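Probable endonuclease 4 (Thermotoga maritima, PDB 4HNO) probably cleaves the phosphodiester backbone of DNA at abasic sites during base excision repair, leaving a 3'-hydroxyl and a 5'-terminal sugar phosphate, using three zinc ions. Local coordinates at residues V20-D23 with T24-G28; L46-D49 with E50-T53; L76-L79 with A80-K83. One frame throughout, in Å; residues are numbered along the deposited sequence. Where two conformers were deposited one is given.

Interaction 1 of 3, residues V20-D23 with T24-G28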
loop_
_atom_site.group_PDB
_atom_site.type_symbol
_atom_site.label_atom_id
_atom_site.label_comp_id
_atom_site.label_asym_id
_atom_site.label_seq_id
_atom_site.Cartn_x
_atom_site.Cartn_y
_atom_site.Cartn_z
ATOM N N VAL A 20 -10.572 5.319 -13.883
ATOM C CA VAL A 20 -10.251 4.314 -12.891
ATOM C C VAL A 20 -11.482 3.650 -12.264
ATOM O O VAL A 20 -11.496 2.435 -12.122
ATOM C CB VAL A 20 -9.246 4.865 -11.856
ATOM C CG1 VAL A 20 -9.037 3.854 -10.730
ATOM C CG2 VAL A 20 -7.924 5.186 -12.544
ATOM N N PRO A 21 -12.542 4.407 -11.931
ATOM C CA PRO A 21 -13.702 3.725 -11.346
ATOM C C PRO A 21 -14.332 2.689 -12.286
ATOM O O PRO A 21 -14.607 1.567 -11.865
ATOM C CB PRO A 21 -14.641 4.887 -10.992
ATOM C CG PRO A 21 -13.674 6.023 -10.706
ATOM C CD PRO A 21 -12.634 5.868 -11.776
ATOM N N GLN A 22 -14.548 3.052 -13.545
ATOM C CA GLN A 22 -15.097 2.089 -14.503
ATOM C C GLN A 22 -14.147 0.914 -14.724
ATOM O O GLN A 22 -14.573 -0.230 -14.820
ATOM C CB GLN A 22 -15.380 2.768 -15.842
ATOM C CG GLN A 22 -15.888 1.823 -16.918
ATOM C CD GLN A 22 -17.317 1.391 -16.687
ATOM O OE1 GLN A 22 -18.239 2.128 -17.000
ATOM N NE2 GLN A 22 -17.504 0.207 -16.123
ATOM N N ASP A 23 -12.855 1.202 -14.833
ATOM C CA ASP A 23 -11.891 0.133 -15.048
ATOM C C ASP A 23 -11.900 -0.839 -13.858
ATOM O O ASP A 23 -11.783 -2.052 -14.042
ATOM C CB ASP A 23 -10.483 0.690 -15.234
ATOM C CG ASP A 23 -10.289 1.473 -16.517
ATOM O OD1 ASP A 23 -11.110 1.362 -17.440
ATOM O OD2 ASP A 23 -9.278 2.207 -16.601
ATOM N N THR A 24 -12.056 -0.311 -12.650
ATOM C CA THR A 24 -12.130 -1.114 -11.440
ATOM C C THR A 24 -13.339 -2.034 -11.489
ATOM O O THR A 24 -13.235 -3.248 -11.271
ATOM C CB THR A 24 -12.180 -0.188 -10.216
ATOM O OG1 THR A 24 -10.919 0.469 -10.073
ATOM C CG2 THR A 24 -12.479 -0.923 -8.958
ATOM N N VAL A 25 -14.497 -1.467 -11.795
ATOM C CA VAL A 25 -15.699 -2.276 -11.892
ATOM C C VAL A 25 -15.520 -3.357 -12.967
ATOM O O VAL A 25 -15.926 -4.513 -12.790
ATOM C CB VAL A 25 -16.913 -1.375 -12.204
ATOM C CG1 VAL A 25 -18.132 -2.186 -12.605
ATOM C CG2 VAL A 25 -17.217 -0.501 -11.010
ATOM N N ASN A 26 -14.890 -2.989 -14.081
ATOM C CA ASN A 26 -14.713 -3.918 -15.200
ATOM C C ASN A 26 -13.817 -5.101 -14.890
ATOM O O ASN A 26 -13.958 -6.137 -15.521
ATOM C CB ASN A 26 -14.187 -3.200 -16.447
ATOM C CG ASN A 26 -15.250 -2.364 -17.132
ATOM O OD1 ASN A 26 -16.443 -2.498 -16.848
ATOM N ND2 ASN A 26 -14.825 -1.505 -18.053
ATOM N N ILE A 27 -12.900 -4.958 -13.942
ATOM C CA ILE A 27 -12.093 -6.110 -13.532
ATOM C C ILE A 27 -12.708 -6.881 -12.372
ATOM O O ILE A 27 -12.114 -7.853 -11.914
ATOM C CB ILE A 27 -10.618 -5.756 -13.212
ATOM C CG1 ILE A 27 -10.466 -4.909 -11.945
ATOM C CG2 ILE A 27 -9.961 -5.117 -14.423
ATOM C CD1 ILE A 27 -9.018 -4.808 -11.462
ATOM N N GLY A 28 -13.890 -6.468 -11.909
ATOM C CA GLY A 28 -14.556 -7.145 -10.811
ATOM C C GLY A 28 -14.191 -6.613 -9.440
ATOM O O GLY A 28 -14.409 -7.286 -8.436
HETATM O O HOH W 1 -12.009 -1.009 -18.485
#
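Q22 and N26, one turn apart on the short helix 20-26, bring their side-chain amides together on its outer side. Take N26 from CB outward. CB comes within 3.4 Å of Q22 O, the acceptor of N26's own backbone N-H. CG, 3.2 Å from Q22 O, is anti to the carbonyl carbon (chi1 -74°), which keeps the amide back over Q22. There OD1 receives a weak, bent hydrogen bond from Q22 NE2 at 3.0 Å, the two amide planes being only 20° apart. ND2 passes near Q22 CG and donates one N-H to a water 2.9 Å from N26 ND2, and that water in turn donates to D23 OD1. The Q22 chain bends at chi2 (73°) to bring NE2 to this meeting.

Around on the buried side, V20 O is gripped twice: T24 N donates from the backbone at 2.9 Å, and T24 OG1 adds a second bond from above the carbonyl plane. V20 and T24 both pack on F32 of strand 31-34. In the last turn I27 N reaches D23 O at 3.1 Å, and G28, with positive phi, completes a Schellman motif. The chemistry therefore differs by side: inside, the T24 hydroxyl spends its proton on the helix's own backbone, whereas outside a weak amide pair and a shared water link successive turns without a salt bridge.

Interaction 2 of 3, residues L46-D49 with E50-T53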
loop_
_atom_site.group_PDB
_atom_site.type_symbol
_atom_site.label_atom_id
_atom_site.label_comp_id
_atom_site.label_asym_id
_atom_site.label_seq_id
_atom_site.Cartn_x
_atom_site.Cartn_y
_atom_site.Cartn_z
ATOM N N LEU A 46 -0.664 18.999 -10.504
ATOM C CA LEU A 46 -1.964 18.652 -9.974
ATOM C C LEU A 46 -2.886 18.201 -11.103
ATOM O O LEU A 46 -2.772 18.682 -12.227
ATOM C CB LEU A 46 -2.652 19.857 -9.338
ATOM C CG LEU A 46 -1.991 20.415 -8.098
ATOM C CD1 LEU A 46 -2.719 21.687 -7.710
ATOM C CD2 LEU A 46 -2.068 19.436 -6.962
ATOM N N PRO A 47 -3.885 17.380 -10.786
ATOM C CA PRO A 47 -4.986 17.227 -11.738
ATOM C C PRO A 47 -5.652 18.578 -11.953
ATOM O O PRO A 47 -5.748 19.373 -11.023
ATOM C CB PRO A 47 -5.941 16.266 -11.026
ATOM C CG PRO A 47 -5.653 16.402 -9.614
ATOM C CD PRO A 47 -4.156 16.696 -9.516
ATOM N N SER A 48 -6.115 18.833 -13.165
ATOM C CA SER A 48 -6.885 20.036 -13.406
ATOM C C SER A 48 -8.184 19.983 -12.611
ATOM O O SER A 48 -8.636 18.922 -12.159
ATOM C CB SER A 48 -7.205 20.196 -14.884
ATOM O OG SER A 48 -8.133 19.205 -15.281
ATOM N N ASP A 49 -8.817 21.139 -12.462
ATOM C CA ASP A 49 -10.124 21.176 -11.842
ATOM C C ASP A 49 -11.084 20.232 -12.546
ATOM O O ASP A 49 -11.836 19.503 -11.902
ATOM C CB ASP A 49 -10.723 22.569 -11.870
ATOM C CG ASP A 49 -9.914 23.573 -11.120
ATOM O OD1 ASP A 49 -9.025 23.218 -10.311
ATOM O OD2 ASP A 49 -10.191 24.769 -11.325
ATOM N N GLU A 50 -11.098 20.273 -13.867
ATOM C CA GLU A 50 -11.986 19.428 -14.648
ATOM C C GLU A 50 -11.693 17.956 -14.413
ATOM O O GLU A 50 -12.612 17.154 -14.257
ATOM C CB GLU A 50 -11.820 19.781 -16.131
ATOM C CG GLU A 50 -12.625 18.946 -17.099
ATOM C CD GLU A 50 -14.100 19.257 -17.059
ATOM O OE1 GLU A 50 -14.888 18.468 -17.631
ATOM O OE2 GLU A 50 -14.476 20.283 -16.452
ATOM N N ALA A 51 -10.412 17.602 -14.394
ATOM C CA ALA A 51 -10.042 16.212 -14.194
ATOM C C ALA A 51 -10.479 15.708 -12.824
ATOM O O ALA A 51 -10.945 14.567 -12.687
ATOM C CB ALA A 51 -8.537 16.042 -14.354
ATOM N N ALA A 52 -10.307 16.531 -11.795
ATOM C CA ALA A 52 -10.695 16.135 -10.454
ATOM C C ALA A 52 -12.207 15.981 -10.349
ATOM O O ALA A 52 -12.696 15.048 -9.730
ATOM C CB ALA A 52 -10.177 17.125 -9.434
ATOM N N THR A 53 -12.946 16.905 -10.954
ATOM C CA THR A 53 -14.397 16.814 -10.919
ATOM C C THR A 53 -14.877 15.559 -11.628
ATOM O O THR A 53 -15.756 14.859 -11.149
ATOM C CB THR A 53 -14.994 18.060 -11.554
ATOM O OG1 THR A 53 -14.621 19.189 -10.758
ATOM C CG2 THR A 53 -16.498 17.963 -11.649
#
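S48 holds its OG between the backbone N and the carbonyl carbon (chi1 69°), and this rotation swings the hydroxyl forward to the start of the helix. OG accepts from A51 N at 2.9 Å with an N-H...O angle of 159°, and it also lies 3.3 Å from A51 CB, alongside the methyl. The carbonyl of the same serine takes A52 N, so S48 meets two successive amides of the first turn, one with its side chain and one with its backbone.

Behind the cap, the P47 ring turns its CB to A51 CB, 4.2 Å away, an apolar touch beside the polar one. P47 also packs on I100 and L104 of helix 84-104. One residue further on, D49 O receives T53 N at 3.0 Å, the regular helical bond. In one of the two conformers of D49, its OD1 forms a salt bridge with K103; the same lysine NZ also bonds to P47 O, tying both residues to the neighbouring helix.

A serine side chain accepting from the amide three residues on is the classical N-cap, here opening helix 49-61 on the outside of the TIM barrel.

Interaction 3 of 3, residues L76-L79 with A80-K83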
loop_
_atom_site.group_PDB
_atom_site.type_symbol
_atom_site.label_atom_id
_atom_site.label_comp_id
_atom_site.label_asym_id
_atom_site.label_seq_id
_atom_site.Cartn_x
_atom_site.Cartn_y
_atom_site.Cartn_z
ATOM N N LEU A 76 10.541 7.660 -6.320
ATOM C CA LEU A 76 11.716 8.521 -6.040
ATOM C C LEU A 76 11.822 8.979 -4.594
ATOM O O LEU A 76 12.905 9.267 -4.106
ATOM C CB LEU A 76 11.655 9.807 -6.894
ATOM C CG LEU A 76 11.562 9.725 -8.405
ATOM C CD1 LEU A 76 11.912 11.087 -8.978
ATOM C CD2 LEU A 76 12.463 8.641 -8.919
ATOM N N ILE A 77 10.684 9.161 -3.947
ATOM C CA ILE A 77 10.678 9.755 -2.626
ATOM C C ILE A 77 11.372 8.826 -1.633
ATOM O O ILE A 77 11.091 7.629 -1.583
ATOM C CB ILE A 77 9.238 10.042 -2.227
ATOM C CG1 ILE A 77 8.697 11.216 -3.059
ATOM C CG2 ILE A 77 9.095 10.284 -0.721
ATOM C CD1 ILE A 77 7.195 11.315 -3.032
ATOM N N ASN A 78 12.297 9.383 -0.872
ATOM C CA ASN A 78 13.040 8.610 0.111
ATOM C C ASN A 78 13.356 9.489 1.306
ATOM O O ASN A 78 14.390 10.149 1.366
ATOM C CB ASN A 78 14.315 8.045 -0.488
ATOM C CG ASN A 78 15.071 7.219 0.512
ATOM O OD1 ASN A 78 14.583 6.956 1.612
ATOM N ND2 ASN A 78 16.292 6.825 0.166
ATOM N N LEU A 79 12.433 9.474 2.260
ATOM C CA LEU A 79 12.565 10.276 3.471
ATOM C C LEU A 79 13.650 9.774 4.424
ATOM O O LEU A 79 13.941 10.447 5.403
ATOM C CB LEU A 79 11.245 10.327 4.234
ATOM C CG LEU A 79 10.063 10.988 3.528
ATOM C CD1 LEU A 79 8.835 10.885 4.445
ATOM C CD2 LEU A 79 10.348 12.424 3.153
ATOM N N ALA A 80 14.238 8.606 4.141
ATOM C CA ALA A 80 15.374 8.135 4.926
ATOM C C ALA A 80 16.707 8.479 4.287
ATOM O O ALA A 80 17.747 8.164 4.857
ATOM C CB ALA A 80 15.301 6.638 5.164
ATOM N N SER A 81 16.710 9.115 3.128
ATOM C CA SER A 81 17.959 9.327 2.424
ATOM C C SER A 81 18.937 10.101 3.279
ATOM O O SER A 81 18.581 11.118 3.873
ATOM C CB SER A 81 17.732 10.122 1.153
ATOM O OG SER A 81 18.978 10.375 0.529
ATOM N N PRO A 82 20.203 9.690 3.290
ATOM C CA PRO A 82 21.239 10.464 3.979
ATOM C C PRO A 82 21.777 11.609 3.118
ATOM O O PRO A 82 22.706 12.282 3.547
ATOM C CB PRO A 82 22.325 9.413 4.235
ATOM C CG PRO A 82 22.207 8.515 3.055
ATOM C CD PRO A 82 20.721 8.417 2.773
ATOM N N LYS A 83 21.229 11.790 1.925
ATOM C CA LYS A 83 21.578 12.890 1.048
ATOM C C LYS A 83 20.552 13.987 1.231
ATOM O O LYS A 83 19.377 13.820 0.929
ATOM C CB LYS A 83 21.616 12.428 -0.408
ATOM C CG LYS A 83 22.438 11.157 -0.637
ATOM C CD LYS A 83 23.846 11.196 -0.072
ATOM C CE LYS A 83 24.562 9.857 -0.261
ATOM N NZ LYS A 83 24.433 9.310 -1.644
#
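The chain reverses through a type I beta turn from N78 to S81, closed by S81 N donating to N78 O at 3.1 Å, with the N-H nearly straight (162°) but arriving from well above the carbonyl plane. N78 then uses its side chain on the same turn. With chi1 at -179° its CG is trans to its own backbone N, and the amide reaches forward over the next residues. OD1 accepts from A80 N at 3.0 Å, the donor again lying out of the plane of the amide, and A80 CB sits 3.6 Å from the same oxygen. On the other branch, ND2 rests against S81 CB at 3.7 Å.

N78 thus holds two successive amides, that of A80 with its side chain and that of S81 with its carbonyl. OD1 also accepts from S115 N at the end of strand 108-115, so this oxygen joins the turn to that strand. L79 sends its side chain off to V91 and L94 of helix 84-104 and L132 of helix 121-136.

Past the bend, S81 OG accepts from K83 N at 3.0 Å, with K83 at the N-cap position of helix 84-104. A type I turn overlaid by an Asx turn on the same asparagine is followed by an ST turn at S81, together leading from strand 69-72 into helix 84-104 of the TIM barrel.

Overall arrangement
From the N terminus, interaction 1 comes first, on the helix joining strand 7-10 to strand 31-34 as a beta-alpha-beta unit. Interaction 2 follows strand 31-34, where a loop becomes helix 49-61, and interaction 3 lies beyond strand 69-72, leading into helix 84-104. All three are local and run in series; none nests in or crosses another. Interactions 1 and 2 are about 9 Å apart at their nearest atoms, and P21 meets helix 49-61, the helix that interaction 2 begins. Helix 84-104 links interactions 2 and 3, since both pack against it. Interactions 1 and 3 lie on opposite sides of the chain's centre, their centres about 34 Å apart.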